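Local coordinates for nucleocapsid (Crimean-congo hemorrhagic fever virus, PDB 4AKL), which binds double- and single-stranded RNA, probably takes part in packaging the viral genome, and shows sequence-non-specific endonuclease activity on double-stranded DNA, at residues 15-18 against 19-23; 74-77 against 78-82. All coordinates share one frame; numbering follows the deposited sequence.

How the contacts relate
Contact 1 (15-18 with 19-23) and contact 2 (74-77 with 78-82) are both local, one lying within helix 10-24, the other spanning the start of helix 77-83. Their centres are 12 Å apart and the two helices touch: Phe17 meets the ring of Tyr78 edge-to-face, Trp16 leans on Ala81, and Phe20 reaches Ile77. Contact 1 lies on an amphipathic helix at the surface, its aromatic groups turned to the protein and most of its glutamates and lysines outward. Contact 2 is buried throughout: a proline lies against a cysteine, and its one acidic side chain is held by hydrogen bonds from residues elsewhere in the chain.

Contact 1 (15-18 against 19-23); sequences KWFE and EFKKG
Trp16 O accepts from Phe20 N at 3.3 Å, the second rung in a run of i to i+4 bonds that carries the helix without a break from 15-18 into 19-23. The rung before it, from Glu19 N to Lys15 O, is long and weak at 3.4 Å. The next two are shorter: Lys21 N lies 2.8 Å from Phe17 O, and Lys22 N 3.0 Å from Glu18 O. One turn apart, Trp16 and Phe20 send their side chains the same way, side by side. In both, CG stands anti to the backbone N (chi1 -175° for Trp16, -168° for Phe20), which brings the outer corner of the indole alongside the phenyl. Trp16 CH2 comes to 3.6 Å from Phe20 CD2. The planes are nearly parallel, 15° apart, but slid so far that the rings barely overlap; the centroid of the indole six-membered ring is 5.1 Å from that of the phenyl. Phe20 CB sits over one indole face.

This is the inner side of an amphipathic helix near the N-terminus of the nucleocapsid protein. Trp16 and Phe20 rest on helix 77-83, and Phe17, on the same flank, is covered on one face by Lys21 CB, offset toward the rim at 4.2 Å from Phe17 CZ. The Lys21 chain then runs out extended, and its NZ makes a weak hydrogen bond to Tyr34 OH. At the border of this face, Glu18 bends at chi2 and its OE1 stays 5.1 Å from Lys21 NZ, too far for a salt bridge, though the opposite charges may still attract mildly. Glu19 also bends at chi2, placing OE1 close to Trp16 O, an acceptor facing an acceptor.

Contact 2 (74-77 against 78-82); sequences CAPI and YECAW
With chi1 at -67°, Cys80 turns SG anti to its own carbonyl carbon and beside its backbone N, which directs the sulfur back over the start of the helix toward Pro76. There SG lies 3.8 Å from Pro76 CD and at a similar distance from CG, against one border of the pyrrolidine ring. Ala75 CB is a looser neighbour of the same sulfur, 4.4 Å away. Glu79 reaches the proline by another route: its chain bends at chi2 (78°), and OE1 swings back to 3.6 Å from Pro76 CB.

Pro76 occupies the N-cap position of helix 77-83, where the chain leaves the loop that follows helix 56-71. Its carbonyl takes the first i to i+4 bond, from Cys80 N at 3.0 Å, nearly straight at both donor and acceptor. Ala81 N then donates to Ile77 O at 2.8 Å, and Ala81 CB packs close to that same oxygen. The acidic end of Glu79 is buried but well supplied with partners: Ser33 OG bonds OE1, while the side-chain amides of Asn142 and Asn144 both bond OE2. Three hydrogen bonds, on both oxygens, should hold the carboxylate's rotation and would be expected to stabilise a negative charge. Tyr78 OH, for its part, is hydrogen-bonded to Asn14 OD1 of helix 10-24.

Contact 1 (15-18 against 19-23)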
loop_
_atom_site.group_PDB
_atom_site.type_symbol
_atom_site.label_atom_id
_atom_site.label_comp_id
_atom_site.label_asym_id
_atom_site.label_seq_id
_atom_site.Cartn_x
_atom_site.Cartn_y
_atom_site.Cartn_z
ATOM N N LYS A 15 6.572 7.695 27.478
ATOM C CA LYS A 15 6.041 8.225 28.743
ATOM C C LYS A 15 4.586 8.641 28.595
ATOM O O LYS A 15 3.771 8.360 29.482
ATOM C CB LYS A 15 6.894 9.386 29.257
ATOM C CG LYS A 15 8.207 8.936 29.847
ATOM C CD LYS A 15 8.843 10.067 30.660
ATOM C CE LYS A 15 10.047 9.592 31.443
ATOM N NZ LYS A 15 10.424 10.545 32.508
ATOM N N TRP A 16 4.256 9.290 27.465
ATOM C CA TRP A 16 2.890 9.666 27.210
ATOM C C TRP A 16 2.020 8.398 27.243
ATOM O O TRP A 16 0.949 8.385 27.837
ATOM C CB TRP A 16 2.779 10.390 25.857
ATOM C CG TRP A 16 1.450 10.899 25.576
ATOM C CD1 TRP A 16 1.016 12.161 25.762
ATOM C CD2 TRP A 16 0.351 10.159 25.032
ATOM N NE1 TRP A 16 -0.308 12.268 25.371
ATOM C CE2 TRP A 16 -0.737 11.045 24.930
ATOM C CE3 TRP A 16 0.176 8.822 24.628
ATOM C CZ2 TRP A 16 -1.970 10.648 24.441
ATOM C CZ3 TRP A 16 -1.033 8.430 24.163
ATOM C CH2 TRP A 16 -2.104 9.337 24.062
ATOM N N PHE A 17 2.502 7.341 26.607
ATOM C CA PHE A 17 1.764 6.085 26.552
ATOM C C PHE A 17 1.603 5.359 27.914
ATOM O O PHE A 17 0.549 4.771 28.160
ATOM C CB PHE A 17 2.429 5.131 25.574
ATOM C CG PHE A 17 1.773 3.799 25.498
ATOM C CD1 PHE A 17 0.545 3.670 24.912
ATOM C CD2 PHE A 17 2.395 2.656 26.023
ATOM C CE1 PHE A 17 -0.074 2.432 24.833
ATOM C CE2 PHE A 17 1.794 1.418 25.957
ATOM C CZ PHE A 17 0.548 1.307 25.350
ATOM N N GLU A 18 2.627 5.382 28.771
ATOM C CA GLU A 18 2.539 4.619 30.042
ATOM C C GLU A 18 1.426 5.171 30.912
ATOM O O GLU A 18 0.604 4.400 31.438
ATOM C CB GLU A 18 3.865 4.596 30.805
ATOM C CG GLU A 18 4.873 3.602 30.266
ATOM C CD GLU A 18 4.395 2.142 30.346
ATOM O OE1 GLU A 18 4.067 1.647 31.462
ATOM O OE2 GLU A 18 4.355 1.485 29.290
ATOM N N GLU A 19 1.427 6.497 31.062
ATOM C CA GLU A 19 0.341 7.263 31.684
ATOM C C GLU A 19 -1.014 6.793 31.163
ATOM O O GLU A 19 -1.887 6.357 31.913
ATOM C CB GLU A 19 0.502 8.767 31.316
ATOM C CG GLU A 19 -0.681 9.682 31.721
ATOM C CD GLU A 19 -1.338 10.477 30.546
ATOM O OE1 GLU A 19 -1.228 10.085 29.309
ATOM O OE2 GLU A 19 -1.991 11.517 30.891
ATOM N N PHE A 20 -1.156 6.883 29.852
ATOM C CA PHE A 20 -2.405 6.616 29.182
ATOM C C PHE A 20 -2.867 5.177 29.391
ATOM O O PHE A 20 -4.046 4.945 29.625
ATOM C CB PHE A 20 -2.249 6.903 27.677
ATOM C CG PHE A 20 -3.535 6.925 26.939
ATOM C CD1 PHE A 20 -4.118 5.757 26.512
ATOM C CD2 PHE A 20 -4.189 8.118 26.687
ATOM C CE1 PHE A 20 -5.343 5.777 25.821
ATOM C CE2 PHE A 20 -5.427 8.132 25.986
ATOM C CZ PHE A 20 -5.986 6.973 25.560
ATOM N N LYS A 21 -1.931 4.226 29.286
ATOM C CA LYS A 21 -2.226 2.800 29.452
ATOM C C LYS A 21 -2.772 2.537 30.834
ATOM O O LYS A 21 -3.770 1.831 30.992
ATOM C CB LYS A 21 -0.973 1.938 29.263
ATOM C CG LYS A 21 -1.199 0.440 29.581
ATOM C CD LYS A 21 0.094 -0.343 29.591
ATOM C CE LYS A 21 -0.070 -1.680 30.349
ATOM N NZ LYS A 21 1.222 -2.416 30.436
ATOM N N LYS A 22 -2.079 3.104 31.822
ATOM C CA LYS A 22 -2.470 2.990 33.206
ATOM C C LYS A 22 -3.828 3.653 33.390
ATOM O O LYS A 22 -4.720 3.077 33.997
ATOM C CB LYS A 22 -1.399 3.625 34.154
ATOM C CG LYS A 22 -1.753 5.019 34.771
ATOM C CD LYS A 22 -0.642 5.571 35.650
ATOM C CE LYS A 22 -1.253 6.181 36.887
ATOM N NZ LYS A 22 -1.659 5.092 37.849
ATOM N N GLY A 23 -3.965 4.866 32.845
ATOM C CA GLY A 23 -5.158 5.664 33.024
ATOM C C GLY A 23 -6.389 4.963 32.494
ATOM O O GLY A 23 -7.422 4.944 33.176
#

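Contact 2 (74-77 against 78-82)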
loop_
_atom_site.group_PDB
_atom_site.type_symbol
_atom_site.label_atom_id
_atom_site.label_comp_id
_atom_site.label_asym_id
_atom_site.label_seq_id
_atom_site.Cartn_x
_atom_site.Cartn_y
_atom_site.Cartn_z
ATOM N N CYS A 74 -10.429 -1.876 19.121
ATOM C CA CYS A 74 -9.178 -2.568 18.903
ATOM C C CYS A 74 -8.157 -1.740 18.184
ATOM O O CYS A 74 -7.223 -2.313 17.607
ATOM C CB CYS A 74 -9.451 -3.888 18.192
ATOM S SG CYS A 74 -9.997 -3.698 16.629
ATOM N N ALA A 75 -8.296 -0.400 18.217
ATOM C CA ALA A 75 -7.255 0.485 17.680
ATOM C C ALA A 75 -5.940 0.292 18.480
ATOM O O ALA A 75 -5.984 0.165 19.698
ATOM C CB ALA A 75 -7.680 1.955 17.714
ATOM N N PRO A 76 -4.790 0.217 17.776
ATOM C CA PRO A 76 -3.456 0.134 18.377
ATOM C C PRO A 76 -3.087 1.491 18.860
ATOM O O PRO A 76 -2.521 2.312 18.109
ATOM C CB PRO A 76 -2.574 -0.346 17.231
ATOM C CG PRO A 76 -3.208 0.117 16.074
ATOM C CD PRO A 76 -4.700 0.135 16.321
ATOM N N ILE A 77 -3.416 1.735 20.118
ATOM C CA ILE A 77 -3.253 3.077 20.721
ATOM C C ILE A 77 -1.891 3.715 20.562
ATOM O O ILE A 77 -1.780 4.913 20.200
ATOM C CB ILE A 77 -3.594 3.070 22.185
ATOM C CG1 ILE A 77 -5.088 2.767 22.356
ATOM C CG2 ILE A 77 -3.293 4.422 22.786
ATOM C CD1 ILE A 77 -6.047 3.822 21.690
ATOM N N TYR A 78 -0.864 2.928 20.803
ATOM C CA TYR A 78 0.515 3.454 20.813
ATOM C C TYR A 78 0.862 4.014 19.458
ATOM O O TYR A 78 1.331 5.136 19.346
ATOM C CB TYR A 78 1.514 2.353 21.176
ATOM C CG TYR A 78 2.938 2.831 21.287
ATOM C CD1 TYR A 78 3.415 3.322 22.467
ATOM C CD2 TYR A 78 3.814 2.801 20.179
ATOM C CE1 TYR A 78 4.709 3.760 22.592
ATOM C CE2 TYR A 78 5.143 3.258 20.292
ATOM C CZ TYR A 78 5.575 3.732 21.493
ATOM O OH TYR A 78 6.864 4.176 21.644
ATOM N N GLU A 79 0.600 3.236 18.425
ATOM C CA GLU A 79 1.025 3.628 17.087
ATOM C C GLU A 79 0.122 4.708 16.520
ATOM O O GLU A 79 0.628 5.622 15.854
ATOM C CB GLU A 79 1.111 2.421 16.167
ATOM C CG GLU A 79 2.239 1.492 16.520
ATOM C CD GLU A 79 1.980 0.545 17.729
ATOM O OE1 GLU A 79 0.805 0.336 18.107
ATOM O OE2 GLU A 79 2.994 0.002 18.288
ATOM N N CYS A 80 -1.199 4.621 16.800
ATOM C CA CYS A 80 -2.149 5.667 16.385
ATOM C C CYS A 80 -1.765 6.986 17.057
ATOM O O CYS A 80 -1.750 8.041 16.409
ATOM C CB CYS A 80 -3.594 5.277 16.750
ATOM S SG CYS A 80 -4.238 3.872 15.826
ATOM N N ALA A 81 -1.439 6.938 18.348
ATOM C CA ALA A 81 -1.013 8.166 19.038
ATOM C C ALA A 81 0.281 8.697 18.412
ATOM O O ALA A 81 0.430 9.907 18.202
ATOM C CB ALA A 81 -0.850 7.946 20.484
ATOM N N TRP A 82 1.226 7.812 18.119
ATOM C CA TRP A 82 2.465 8.243 17.469
ATOM C C TRP A 82 2.197 8.906 16.089
ATOM O O TRP A 82 2.779 9.953 15.768
ATOM C CB TRP A 82 3.406 7.046 17.324
ATOM C CG TRP A 82 4.686 7.284 16.526
ATOM C CD1 TRP A 82 4.966 6.787 15.289
ATOM C CD2 TRP A 82 5.846 8.039 16.924
ATOM N NE1 TRP A 82 6.207 7.172 14.883
ATOM C CE2 TRP A 82 6.785 7.944 15.861
ATOM C CE3 TRP A 82 6.190 8.783 18.073
ATOM C CZ2 TRP A 82 8.039 8.587 15.896
ATOM C CZ3 TRP A 82 7.429 9.408 18.118
ATOM C CH2 TRP A 82 8.342 9.306 17.037
#